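PDB 3QQW: putative citrate lyase from Ralstonia eutropha, which probably cleaves a carbon-carbon bond of citramalyl-CoA or a related acyl-CoA in a magnesium-dependent lyase reaction. Local coordinates for residues V117-N122 / L177-S182; A24-A29 / P147-I152; V172-L177 / R251-Y256; D210-A215 / I220-N225. All coordinates share one frame; numbering follows the deposited sequence.

Contact 1 of 4, residues V117-N122 / L177-S182; sequences VPKATN and LMDFVS
Lys119 and Asp179 meet in a single salt bridge at the C-terminal mouth of a TIM barrel, the rim on which enzymes of this fold carry their active sites. Lys119 stands in the loop that follows strand 115-117, whereas Asp179 lies on the short helix 177-182 just after strand 170-175. Their CA atoms are 7.7 Å apart, so the backbones stay well separated and the span is made by the side chains alone.

The ionic contact comes first. Lys119 NZ donates to Asp179 OD2 at 3.0 Å, and it arrives from above the carboxylate plane, 60° out of it. The lysine chain runs roughly extended until its last torsion, where it bends (chi4 66°) and turns NZ onto that oxygen. The two side chains cross at about a right angle, and Lys119 CE rests 3.5 Å from Asp179 OD1, so the methylene next to the ammonium also lies against the carboxylate.

Further charges share the site. Lys119 NZ has a second salt bridge, to Glu56 OE2, and its backbone N binds Glu153 OE2. Asp179 and Glu153 are both predicted magnesium ligands, and Asp179 OD2 lies close to Glu153 OE1; with like charges so near, the lysine probably offsets part of the repulsion.

Within the helix, polar bonds fix the frame that carries Asp179. Val181 N binds Leu177 O at 2.9 Å, and Ser182 OG reaches back to Asp179 O, also at 2.9 Å, tilted 32° from the carbonyl plane.

Contact 2 of 4, residues A24-A29 / P147-I152; sequences ACEHFA and PVHVLI
Glu26 and His149 reach toward each other across the interior of the barrel, from strand 25-29 and strand 148-152, which are not neighbours in the closed sheet. Their CA atoms, the nearest pair between the two segments, are 11.1 Å apart. No backbone pairing joins the strands here, and two polar side chains and a water do the work.

The direct bond is weak. His149 ND1 donates to Glu26 OE1 at 3.1 Å, but the N-H...O angle is just 121°. The oxygen sits at the ring edge, near its plane, between two ring atoms: His149 CE1 is 3.2 Å from Glu26 OE1. Carboxylate and imidazole planes are 32° apart, and the side chains pass in opposite directions. Glu26 attains this span with CG opposite the backbone N (chi1 -168°) and the chain extended beyond CG.

Water 1 adds a second path. It donates to Glu26 OE2 at 2.5 Å and is hydrogen-bonded to His149 ND1 at 2.8 Å, lying in the imidazole plane at its edge.

Charged and polar neighbours complete the network. Glu26 OE1 forms a salt bridge with Arg251, and Glu26 OE2 takes a hydrogen bond with Thr52. Through its other ring nitrogen, NE2, His149 is hydrogen-bonded to Glu171 OE2, while Tyr114 stacks on the ring.

The chemistry implies that the buried carboxylate is shared among several partners: Arg251 would compensate its charge, and the histidine is held mainly through NE2 by Glu171, its ND1 joining Glu26 by one weak direct bond and through the water.

Contact 3 of 4, residues V172-L177 / R251-Y256; sequences VLDFGL and RMWSIY
Asp174 and Trp253 join strands 170-175 and 251-254 inside the TIM barrel, where strand 221-224 lies between them in the sheet. The contact therefore bridges over one strand, and the nearest CA atoms, those of Asp174 and Met252, are still 8.4 Å apart.

In Asp174, CG lies beside the backbone N and opposite the carbonyl carbon (chi1 -68°), which carries the carboxylate inward to the indole. Trp253 takes the same kind of first torsion, and the two side chains cross at about a right angle. Trp253 NE1 donates to Asp174 OD1 at 2.7 Å. The bond is bent, with an N-H...O angle of 136°, and it meets the oxygen from above the carboxylate plane, 65° out of it. The other branch also touches the ring: Asp174 OD2 lies in the indole plane at its edge, 3.7 Å from Trp253 CZ2, so the carboxylate spans the NE1-CZ2 border of the indole.

Arg251 is held in an almost straight chain from CG to NE. Its NE lies 4.2 Å from Val172 CG2, the methyl opposite the carbonyl carbon, and these side chains also cross at about a right angle.

The arginine is anchored chiefly elsewhere, by salt bridges from NH2 to Glu26 and Asp50. Trp253 meets the ring of Phe28 and lies near Arg88, a predicted substrate ligand, which places the indole beside the probable active site.

Arg251 NE and Asp174 OD1 are linked by water 2, which accepts from NE at 3.0 Å and donates to OD1 at 2.7 Å.

Contact 4 of 4, residues D210-A215 / I220-N225; sequences DMVAAA and IVPAHN
Between Ala215 and Ile220 the backbone closes a tight connection: Ile220 N donates to Ala215 O at 2.8 Å with an N-H...O angle of 154°, and helix 210-215 then runs nearly antiparallel to strand 221-224, at 154° with the short axes 7.4 Å apart. This is the helix-to-strand turn of a beta-alpha-beta unit, in which the chain leaves helix 202-217 and enters the next parallel strand of the barrel.

Pro222 is the apolar centre of the side-chain contact. Val212 sets both methyls against the CB-CG edge of the ring: Val212 CG2 meets Pro222 CB at 3.7 Å, and Val212 CG1 lies 3.9 Å from Pro222 CG. The valine can use both branches because CG1 lies opposite the backbone N (chi1 171°) and CG2 opposite the carbonyl carbon. Ala215 CB lies over a face of the ring, 3.9 Å from Pro222 CB, and also packs on Ile220 CG2 at 4.0 Å. Selenomethionine Met211 is bent at its second and third torsions, which turns its terminal methyl back toward the strand. That CE touches Pro222 CB and lies 3.8 Å from Ala223 O, so the methyl meets the CB corner of the proline and the carbonyl of Ala223.

On one side strand 221-224 pairs with strand 170-175, and on the other it adjoins strand 251-254. Helix 202-217 covers it from outside, touching Phe249 through Met211 and Val212 and helix 161-164 through Met211, while Val212 and Asp210 also meet Leu203 and Arg206 of the second subunit.

Overall arrangement
All four contacts belong to one closed eight-stranded parallel barrel. Contacts 2 and 3 lie closest, with centres about 6 Å apart; their strands are paired neighbours, 25-29 beside 251-254 and 148-152 beside 170-175, and the Glu26-Arg251 salt bridge joins them inside. Contact 1, about 14 Å from contact 2, occupies the mouth. Along the chain contact 2 closes before contacts 3 and 4 open, contact 4 is nested within contact 3, and the segments of contact 1 alternate with those of contacts 2 and 3. Contact 1 joins the others through strand pairing with 148-152 and the strand-to-helix step after 170-175, so the predicted metal site is built on strands that carry the interior contacts.

Contact 1 of 4, residues V117-N122 / L177-S182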
loop_
_atom_site.group_PDB
_atom_site.type_symbol
_atom_site.label_atom_id
_atom_site.label_comp_id
_atom_site.label_asym_id
_atom_site.label_seq_id
_atom_site.Cartn_x
_atom_site.Cartn_y
_atom_site.Cartn_z
ATOM N N VAL C 117 -7.040 -10.547 21.437
ATOM C CA VAL C 117 -8.240 -9.722 21.242
ATOM C C VAL C 117 -8.690 -9.871 19.778
ATOM O O VAL C 117 -7.976 -9.460 18.851
ATOM C CB VAL C 117 -7.971 -8.242 21.631
ATOM C CG1 VAL C 117 -9.203 -7.373 21.438
ATOM C CG2 VAL C 117 -7.431 -8.129 23.043
ATOM N N PRO C 118 -9.898 -10.398 19.557
ATOM C CA PRO C 118 -10.341 -10.627 18.178
ATOM C C PRO C 118 -11.323 -9.586 17.643
ATOM O O PRO C 118 -11.969 -8.873 18.410
ATOM C CB PRO C 118 -11.059 -11.972 18.288
ATOM C CG PRO C 118 -11.674 -11.930 19.642
ATOM C CD PRO C 118 -10.843 -11.001 20.516
ATOM N N LYS C 119 -11.474 -9.564 16.305
ATOM C CA LYS C 119 -12.497 -8.832 15.578
ATOM C C LYS C 119 -12.702 -7.359 15.973
ATOM O O LYS C 119 -13.831 -6.860 15.850
ATOM C CB LYS C 119 -13.833 -9.578 15.763
ATOM C CG LYS C 119 -14.131 -10.632 14.712
ATOM C CD LYS C 119 -15.113 -11.675 15.270
ATOM C CE LYS C 119 -14.960 -13.048 14.650
ATOM N NZ LYS C 119 -13.657 -13.686 14.987
ATOM N N ALA C 120 -11.650 -6.645 16.402
ATOM C CA ALA C 120 -11.827 -5.209 16.675
ATOM C C ALA C 120 -12.048 -4.512 15.349
ATOM O O ALA C 120 -11.477 -4.939 14.335
ATOM C CB ALA C 120 -10.628 -4.620 17.396
ATOM N N THR C 121 -12.944 -3.526 15.324
ATOM C CA THR C 121 -13.304 -2.835 14.085
ATOM C C THR C 121 -12.645 -1.463 13.997
ATOM O O THR C 121 -12.782 -0.787 12.988
ATOM C CB THR C 121 -14.813 -2.734 13.941
ATOM O OG1 THR C 121 -15.342 -2.046 15.078
ATOM C CG2 THR C 121 -15.471 -4.095 13.776
ATOM N N ASN C 122 -11.911 -1.065 15.031
ATOM C CA ASN C 122 -11.188 0.193 15.027
ATOM C C ASN C 122 -10.181 0.271 16.175
ATOM O O ASN C 122 -10.219 -0.510 17.110
ATOM C CB ASN C 122 -12.131 1.424 15.045
ATOM C CG ASN C 122 -13.086 1.483 16.200
ATOM O OD1 ASN C 122 -12.691 1.702 17.345
ATOM N ND2 ASN C 122 -14.373 1.347 15.905
ATOM N N LEU C 177 -7.365 -14.081 8.340
ATOM C CA LEU C 177 -7.734 -14.229 6.934
ATOM C C LEU C 177 -9.246 -14.461 6.735
ATOM O O LEU C 177 -9.886 -13.736 5.959
ATOM C CB LEU C 177 -6.924 -15.382 6.290
ATOM C CG LEU C 177 -7.279 -15.777 4.852
ATOM C CD1 LEU C 177 -6.916 -14.665 3.856
ATOM C CD2 LEU C 177 -6.613 -17.075 4.490
HETATM N N MSE C 178 -9.796 -15.475 7.415
HETATM C CA MSE C 178 -11.192 -15.866 7.267
HETATM C C MSE C 178 -12.178 -14.727 7.553
HETATM O O MSE C 178 -13.025 -14.460 6.705
HETATM C CB MSE C 178 -11.527 -17.070 8.131
HETATM C CG MSE C 178 -12.814 -17.720 7.689
HETATM SE SE MSE C 178 -13.157 -19.360 8.580
HETATM C CE MSE C 178 -13.560 -20.433 6.933
ATOM N N ASP C 179 -12.066 -14.050 8.716
ATOM C CA ASP C 179 -12.983 -12.965 9.078
ATOM C C ASP C 179 -12.772 -11.748 8.200
ATOM O O ASP C 179 -13.725 -11.038 7.914
ATOM C CB ASP C 179 -12.848 -12.609 10.562
ATOM C CG ASP C 179 -13.349 -13.724 11.475
ATOM O OD1 ASP C 179 -14.533 -14.122 11.338
ATOM O OD2 ASP C 179 -12.547 -14.226 12.293
ATOM N N PHE C 180 -11.541 -11.528 7.746
ATOM C CA PHE C 180 -11.184 -10.429 6.875
ATOM C C PHE C 180 -11.868 -10.611 5.524
ATOM O O PHE C 180 -12.518 -9.672 5.050
ATOM C CB PHE C 180 -9.645 -10.299 6.734
ATOM C CG PHE C 180 -9.230 -9.134 5.871
ATOM C CD1 PHE C 180 -9.452 -7.812 6.292
ATOM C CD2 PHE C 180 -8.684 -9.345 4.606
ATOM C CE1 PHE C 180 -9.105 -6.739 5.479
ATOM C CE2 PHE C 180 -8.362 -8.266 3.780
ATOM C CZ PHE C 180 -8.559 -6.973 4.231
ATOM N N VAL C 181 -11.788 -11.820 4.948
ATOM C CA VAL C 181 -12.413 -12.155 3.663
ATOM C C VAL C 181 -13.955 -12.061 3.770
ATOM O O VAL C 181 -14.582 -11.515 2.866
ATOM C CB VAL C 181 -11.936 -13.550 3.156
ATOM C CG1 VAL C 181 -12.833 -14.106 2.061
ATOM C CG2 VAL C 181 -10.492 -13.485 2.672
ATOM N N SER C 182 -14.553 -12.540 4.880
ATOM C CA SER C 182 -16.015 -12.536 5.101
ATOM C C SER C 182 -16.624 -11.099 5.096
ATOM O O SER C 182 -17.782 -10.921 4.718
ATOM C CB SER C 182 -16.375 -13.270 6.391
ATOM O OG SER C 182 -16.249 -12.428 7.522
#

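Contact 2 of 4, residues A24-A29 / P147-I152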
loop_
_atom_site.group_PDB
_atom_site.type_symbol
_atom_site.label_atom_id
_atom_site.label_comp_id
_atom_site.label_asym_id
_atom_site.label_seq_id
_atom_site.Cartn_x
_atom_site.Cartn_y
_atom_site.Cartn_z
ATOM N N ALA C 24 7.748 -19.286 17.380
ATOM C CA ALA C 24 7.343 -19.228 15.968
ATOM C C ALA C 24 5.914 -19.725 15.759
ATOM O O ALA C 24 5.291 -19.434 14.742
ATOM C CB ALA C 24 8.294 -20.086 15.173
ATOM N N CYS C 25 5.391 -20.470 16.733
ATOM C CA CYS C 25 4.086 -21.101 16.615
ATOM C C CYS C 25 3.189 -20.833 17.800
ATOM O O CYS C 25 3.633 -20.832 18.946
ATOM C CB CYS C 25 4.277 -22.603 16.413
ATOM S SG CYS C 25 2.740 -23.509 16.144
ATOM N N GLU C 26 1.902 -20.675 17.507
ATOM C CA GLU C 26 0.866 -20.444 18.504
ATOM C C GLU C 26 -0.254 -21.422 18.258
ATOM O O GLU C 26 -0.973 -21.294 17.260
ATOM C CB GLU C 26 0.362 -18.993 18.471
ATOM C CG GLU C 26 -0.495 -18.657 19.681
ATOM C CD GLU C 26 -1.018 -17.238 19.700
ATOM O OE1 GLU C 26 -0.185 -16.314 19.788
ATOM O OE2 GLU C 26 -2.254 -17.045 19.637
ATOM N N HIS C 27 -0.382 -22.414 19.146
ATOM C CA HIS C 27 -1.367 -23.481 19.008
ATOM C C HIS C 27 -2.659 -23.153 19.768
ATOM O O HIS C 27 -2.616 -22.752 20.928
ATOM C CB HIS C 27 -0.779 -24.809 19.478
ATOM C CG HIS C 27 -1.675 -25.967 19.218
ATOM N ND1 HIS C 27 -1.835 -26.485 17.939
ATOM C CD2 HIS C 27 -2.463 -26.655 20.073
ATOM C CE1 HIS C 27 -2.708 -27.469 18.061
ATOM N NE2 HIS C 27 -3.111 -27.612 19.327
ATOM N N PHE C 28 -3.811 -23.290 19.090
ATOM C CA PHE C 28 -5.123 -23.048 19.689
ATOM C C PHE C 28 -5.756 -24.337 20.148
ATOM O O PHE C 28 -5.626 -25.344 19.462
ATOM C CB PHE C 28 -6.050 -22.343 18.690
ATOM C CG PHE C 28 -5.764 -20.870 18.638
ATOM C CD1 PHE C 28 -4.552 -20.395 18.132
ATOM C CD2 PHE C 28 -6.692 -19.952 19.106
ATOM C CE1 PHE C 28 -4.275 -19.039 18.119
ATOM C CE2 PHE C 28 -6.438 -18.583 19.033
ATOM C CZ PHE C 28 -5.230 -18.140 18.556
ATOM N N ALA C 29 -6.447 -24.286 21.307
ATOM C CA ALA C 29 -7.179 -25.386 21.973
ATOM C C ALA C 29 -8.348 -24.751 22.741
ATOM O O ALA C 29 -8.140 -23.786 23.479
ATOM C CB ALA C 29 -6.261 -26.178 22.907
ATOM N N PRO C 147 0.769 -8.910 28.192
ATOM C CA PRO C 147 0.966 -8.630 26.757
ATOM C C PRO C 147 -0.298 -8.926 25.972
ATOM O O PRO C 147 -1.068 -9.794 26.348
ATOM C CB PRO C 147 2.102 -9.573 26.366
ATOM C CG PRO C 147 2.777 -9.936 27.661
ATOM C CD PRO C 147 1.640 -10.015 28.632
ATOM N N VAL C 148 -0.545 -8.160 24.928
ATOM C CA VAL C 148 -1.751 -8.283 24.111
ATOM C C VAL C 148 -1.386 -8.667 22.671
ATOM O O VAL C 148 -0.384 -8.194 22.119
ATOM C CB VAL C 148 -2.583 -6.961 24.165
ATOM C CG1 VAL C 148 -3.846 -7.066 23.335
ATOM C CG2 VAL C 148 -2.922 -6.580 25.606
ATOM N N HIS C 149 -2.213 -9.550 22.095
ATOM C CA HIS C 149 -2.179 -10.018 20.705
ATOM C C HIS C 149 -3.437 -9.502 20.070
ATOM O O HIS C 149 -4.535 -9.767 20.580
ATOM C CB HIS C 149 -2.091 -11.542 20.601
ATOM C CG HIS C 149 -0.836 -12.159 21.148
ATOM N ND1 HIS C 149 -0.522 -13.480 20.878
ATOM C CD2 HIS C 149 0.124 -11.634 21.953
ATOM C CE1 HIS C 149 0.612 -13.719 21.517
ATOM N NE2 HIS C 149 1.040 -12.631 22.183
ATOM N N VAL C 150 -3.303 -8.703 19.014
ATOM C CA VAL C 150 -4.480 -8.092 18.387
ATOM C C VAL C 150 -4.707 -8.674 17.005
ATOM O O VAL C 150 -3.814 -8.659 16.155
ATOM C CB VAL C 150 -4.352 -6.539 18.348
ATOM C CG1 VAL C 150 -5.555 -5.893 17.686
ATOM C CG2 VAL C 150 -4.168 -5.983 19.749
ATOM N N LEU C 151 -5.918 -9.183 16.778
ATOM C CA LEU C 151 -6.305 -9.663 15.457
ATOM C C LEU C 151 -6.607 -8.496 14.542
ATOM O O LEU C 151 -7.350 -7.583 14.925
ATOM C CB LEU C 151 -7.548 -10.561 15.537
ATOM C CG LEU C 151 -7.385 -12.091 15.603
ATOM C CD1 LEU C 151 -6.662 -12.650 14.405
ATOM C CD2 LEU C 151 -6.781 -12.517 16.876
ATOM N N ILE C 152 -6.024 -8.523 13.338
ATOM C CA ILE C 152 -6.306 -7.575 12.255
ATOM C C ILE C 152 -7.096 -8.397 11.272
ATOM O O ILE C 152 -6.526 -9.214 10.554
ATOM C CB ILE C 152 -5.030 -6.907 11.683
ATOM C CG1 ILE C 152 -4.188 -6.228 12.831
ATOM C CG2 ILE C 152 -5.384 -5.927 10.546
ATOM C CD1 ILE C 152 -4.904 -5.111 13.693
HETATM O O HOH W 1 -2.784 -14.556 19.690
#

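Contact 3 of 4, residues V172-L177 / R251-Y256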
loop_
_atom_site.group_PDB
_atom_site.type_symbol
_atom_site.label_atom_id
_atom_site.label_comp_id
_atom_site.label_asym_id
_atom_site.label_seq_id
_atom_site.Cartn_x
_atom_site.Cartn_y
_atom_site.Cartn_z
ATOM N N VAL C 172 1.979 -8.838 19.595
ATOM C CA VAL C 172 1.648 -9.537 18.357
ATOM C C VAL C 172 0.459 -8.864 17.643
ATOM O O VAL C 172 -0.501 -8.439 18.291
ATOM C CB VAL C 172 1.351 -11.059 18.551
ATOM C CG1 VAL C 172 0.837 -11.698 17.271
ATOM C CG2 VAL C 172 2.544 -11.832 19.072
ATOM N N LEU C 173 0.537 -8.806 16.294
ATOM C CA LEU C 173 -0.547 -8.471 15.377
ATOM C C LEU C 173 -0.825 -9.750 14.624
ATOM O O LEU C 173 0.074 -10.310 13.990
ATOM C CB LEU C 173 -0.263 -7.301 14.430
ATOM C CG LEU C 173 -0.060 -5.908 15.051
ATOM C CD1 LEU C 173 0.059 -4.861 13.957
ATOM C CD2 LEU C 173 -1.223 -5.529 16.008
ATOM N N ASP C 174 -2.049 -10.279 14.772
ATOM C CA ASP C 174 -2.447 -11.529 14.136
ATOM C C ASP C 174 -3.239 -11.271 12.901
ATOM O O ASP C 174 -4.200 -10.509 12.943
ATOM C CB ASP C 174 -3.308 -12.366 15.118
ATOM C CG ASP C 174 -2.597 -12.902 16.319
ATOM O OD1 ASP C 174 -1.684 -13.702 16.143
ATOM O OD2 ASP C 174 -3.016 -12.571 17.447
ATOM N N PHE C 175 -2.905 -11.934 11.812
ATOM C CA PHE C 175 -3.711 -11.783 10.586
ATOM C C PHE C 175 -4.865 -12.797 10.579
ATOM O O PHE C 175 -4.633 -14.003 10.590
ATOM C CB PHE C 175 -2.859 -11.924 9.325
ATOM C CG PHE C 175 -3.646 -11.494 8.117
ATOM C CD1 PHE C 175 -3.960 -10.153 7.913
ATOM C CD2 PHE C 175 -4.138 -12.435 7.218
ATOM C CE1 PHE C 175 -4.743 -9.756 6.828
ATOM C CE2 PHE C 175 -4.919 -12.040 6.131
ATOM C CZ PHE C 175 -5.206 -10.700 5.934
ATOM N N GLY C 176 -6.091 -12.292 10.592
ATOM C CA GLY C 176 -7.292 -13.112 10.569
ATOM C C GLY C 176 -7.854 -13.132 9.165
ATOM O O GLY C 176 -8.690 -12.296 8.815
ATOM N N LEU C 177 -7.365 -14.081 8.340
ATOM C CA LEU C 177 -7.734 -14.229 6.934
ATOM C C LEU C 177 -9.246 -14.461 6.735
ATOM O O LEU C 177 -9.886 -13.736 5.959
ATOM C CB LEU C 177 -6.924 -15.382 6.290
ATOM C CG LEU C 177 -7.279 -15.777 4.852
ATOM C CD1 LEU C 177 -6.916 -14.665 3.856
ATOM C CD2 LEU C 177 -6.613 -17.075 4.490
ATOM N N ARG C 251 5.727 -15.511 13.086
ATOM C CA ARG C 251 4.911 -16.414 13.886
ATOM C C ARG C 251 3.740 -16.880 13.031
ATOM O O ARG C 251 3.388 -16.230 12.046
ATOM C CB ARG C 251 4.436 -15.673 15.137
ATOM C CG ARG C 251 3.752 -16.481 16.214
ATOM C CD ARG C 251 3.773 -15.575 17.428
ATOM N NE ARG C 251 2.830 -15.942 18.475
ATOM C CZ ARG C 251 3.184 -16.453 19.645
ATOM N NH1 ARG C 251 4.451 -16.725 19.897
ATOM N NH2 ARG C 251 2.273 -16.686 20.575
HETATM N N MSE C 252 3.144 -18.021 13.407
HETATM C CA MSE C 252 1.991 -18.563 12.720
HETATM C C MSE C 252 1.179 -19.390 13.657
HETATM O O MSE C 252 1.731 -20.164 14.442
HETATM C CB MSE C 252 2.431 -19.409 11.521
HETATM C CG MSE C 252 1.305 -19.712 10.571
HETATM SE SE MSE C 252 2.021 -20.484 8.987
HETATM C CE MSE C 252 0.497 -21.583 8.476
ATOM N N TRP C 253 -0.139 -19.296 13.514
ATOM C CA TRP C 253 -1.094 -20.068 14.294
ATOM C C TRP C 253 -1.111 -21.534 13.875
ATOM O O TRP C 253 -0.879 -21.868 12.716
ATOM C CB TRP C 253 -2.493 -19.478 14.130
ATOM C CG TRP C 253 -2.743 -18.194 14.864
ATOM C CD1 TRP C 253 -1.813 -17.348 15.395
ATOM C CD2 TRP C 253 -4.022 -17.606 15.133
ATOM N NE1 TRP C 253 -2.432 -16.281 16.000
ATOM C CE2 TRP C 253 -3.792 -16.419 15.866
ATOM C CE3 TRP C 253 -5.353 -18.012 14.897
ATOM C CZ2 TRP C 253 -4.840 -15.595 16.315
ATOM C CZ3 TRP C 253 -6.389 -17.203 15.356
ATOM C CH2 TRP C 253 -6.129 -15.996 16.026
ATOM N N SER C 254 -1.467 -22.395 14.819
ATOM C CA SER C 254 -1.656 -23.820 14.626
ATOM C C SER C 254 -3.011 -24.227 15.201
ATOM O O SER C 254 -3.386 -23.746 16.274
ATOM C CB SER C 254 -0.534 -24.594 15.304
ATOM O OG SER C 254 -0.868 -25.964 15.412
ATOM N N ILE C 255 -3.733 -25.110 14.511
ATOM C CA ILE C 255 -5.028 -25.607 14.993
ATOM C C ILE C 255 -4.996 -27.126 15.158
ATOM O O ILE C 255 -5.947 -27.705 15.675
ATOM C CB ILE C 255 -6.227 -25.156 14.133
ATOM C CG1 ILE C 255 -5.964 -25.351 12.615
ATOM C CG2 ILE C 255 -6.637 -23.735 14.526
ATOM C CD1 ILE C 255 -7.194 -25.249 11.696
ATOM N N TYR C 256 -3.905 -27.761 14.743
ATOM C CA TYR C 256 -3.723 -29.206 14.865
ATOM C C TYR C 256 -2.259 -29.490 15.262
ATOM O O TYR C 256 -1.353 -28.867 14.709
ATOM C CB TYR C 256 -4.137 -29.940 13.580
ATOM C CG TYR C 256 -4.390 -31.410 13.817
ATOM C CD1 TYR C 256 -5.549 -31.844 14.463
ATOM C CD2 TYR C 256 -3.449 -32.371 13.444
ATOM C CE1 TYR C 256 -5.775 -33.195 14.710
ATOM C CE2 TYR C 256 -3.658 -33.724 13.701
ATOM C CZ TYR C 256 -4.829 -34.133 14.328
ATOM O OH TYR C 256 -5.089 -35.464 14.578
HETATM O O HOH W 2 0.167 -15.157 17.412
#

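Contact 4 of 4, residues D210-A215 / I220-N225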
loop_
_atom_site.group_PDB
_atom_site.type_symbol
_atom_site.label_atom_id
_atom_site.label_comp_id
_atom_site.label_asym_id
_atom_site.label_seq_id
_atom_site.Cartn_x
_atom_site.Cartn_y
_atom_site.Cartn_z
ATOM N N ASP C 210 0.507 -4.689 4.794
ATOM C CA ASP C 210 0.249 -3.532 5.666
ATOM C C ASP C 210 0.399 -3.887 7.124
ATOM O O ASP C 210 1.014 -3.129 7.877
ATOM C CB ASP C 210 -1.153 -2.958 5.453
ATOM C CG ASP C 210 -1.240 -1.935 4.348
ATOM O OD1 ASP C 210 -0.214 -1.693 3.683
ATOM O OD2 ASP C 210 -2.340 -1.373 4.145
HETATM N N MSE C 211 -0.158 -5.039 7.528
HETATM C CA MSE C 211 -0.109 -5.451 8.906
HETATM C C MSE C 211 1.336 -5.764 9.350
HETATM O O MSE C 211 1.732 -5.342 10.454
HETATM C CB MSE C 211 -1.039 -6.633 9.122
HETATM C CG MSE C 211 -1.335 -6.874 10.622
HETATM SE SE MSE C 211 -1.638 -8.740 11.075
HETATM C CE MSE C 211 0.049 -9.379 10.746
ATOM N N VAL C 212 2.118 -6.478 8.499
ATOM C CA VAL C 212 3.511 -6.806 8.807
ATOM C C VAL C 212 4.319 -5.495 8.909
ATOM O O VAL C 212 5.054 -5.309 9.876
ATOM C CB VAL C 212 4.123 -7.792 7.790
ATOM C CG1 VAL C 212 5.632 -7.946 7.990
ATOM C CG2 VAL C 212 3.441 -9.148 7.884
ATOM N N ALA C 213 4.130 -4.580 7.948
ATOM C CA ALA C 213 4.796 -3.282 7.944
ATOM C C ALA C 213 4.507 -2.491 9.234
ATOM O O ALA C 213 5.434 -1.923 9.797
ATOM C CB ALA C 213 4.370 -2.472 6.715
ATOM N N ALA C 214 3.235 -2.496 9.709
ATOM C CA ALA C 214 2.799 -1.793 10.919
ATOM C C ALA C 214 3.400 -2.412 12.173
ATOM O O ALA C 214 3.816 -1.689 13.073
ATOM C CB ALA C 214 1.281 -1.796 11.012
ATOM N N ALA C 215 3.426 -3.756 12.224
ATOM C CA ALA C 215 3.947 -4.529 13.336
ATOM C C ALA C 215 5.436 -4.307 13.479
ATOM O O ALA C 215 5.893 -3.844 14.541
ATOM C CB ALA C 215 3.640 -6.008 13.134
ATOM N N ILE C 220 6.691 -5.033 16.970
ATOM C CA ILE C 220 5.646 -6.017 17.235
ATOM C C ILE C 220 5.865 -7.183 16.293
ATOM O O ILE C 220 6.256 -6.983 15.147
ATOM C CB ILE C 220 4.224 -5.378 17.091
ATOM C CG1 ILE C 220 3.988 -4.316 18.202
ATOM C CG2 ILE C 220 3.124 -6.416 17.112
ATOM C CD1 ILE C 220 2.878 -3.379 17.904
ATOM N N VAL C 221 5.625 -8.396 16.786
ATOM C CA VAL C 221 5.737 -9.606 16.000
ATOM C C VAL C 221 4.488 -9.748 15.090
ATOM O O VAL C 221 3.356 -9.786 15.595
ATOM C CB VAL C 221 5.938 -10.857 16.914
ATOM C CG1 VAL C 221 5.729 -12.158 16.143
ATOM C CG2 VAL C 221 7.309 -10.832 17.573
ATOM N N PRO C 222 4.664 -9.867 13.752
ATOM C CA PRO C 222 3.492 -10.137 12.898
ATOM C C PRO C 222 3.250 -11.655 12.828
ATOM O O PRO C 222 4.178 -12.405 12.549
ATOM C CB PRO C 222 3.887 -9.526 11.548
ATOM C CG PRO C 222 5.422 -9.379 11.606
ATOM C CD PRO C 222 5.908 -9.813 12.961
ATOM N N ALA C 223 2.010 -12.113 13.119
ATOM C CA ALA C 223 1.675 -13.531 13.089
ATOM C C ALA C 223 0.703 -13.860 11.970
ATOM O O ALA C 223 -0.220 -13.092 11.658
ATOM C CB ALA C 223 1.124 -13.985 14.417
ATOM N N HIS C 224 0.988 -14.998 11.307
ATOM C CA HIS C 224 0.230 -15.467 10.162
ATOM C C HIS C 224 -0.912 -16.385 10.579
ATOM O O HIS C 224 -0.829 -17.051 11.598
ATOM C CB HIS C 224 1.172 -16.179 9.190
ATOM C CG HIS C 224 0.588 -16.376 7.820
ATOM N ND1 HIS C 224 0.255 -17.631 7.352
ATOM C CD2 HIS C 224 0.303 -15.464 6.858
ATOM C CE1 HIS C 224 -0.250 -17.439 6.145
ATOM N NE2 HIS C 224 -0.239 -16.157 5.804
ATOM N N ASN C 225 -1.994 -16.395 9.785
ATOM C CA ASN C 225 -3.181 -17.258 9.930
ATOM C C ASN C 225 -2.776 -18.732 9.732
ATOM O O ASN C 225 -1.703 -19.006 9.198
ATOM C CB ASN C 225 -4.266 -16.854 8.913
ATOM C CG ASN C 225 -3.703 -16.608 7.533
ATOM O OD1 ASN C 225 -3.023 -15.610 7.295
ATOM N ND2 ASN C 225 -3.936 -17.524 6.609
#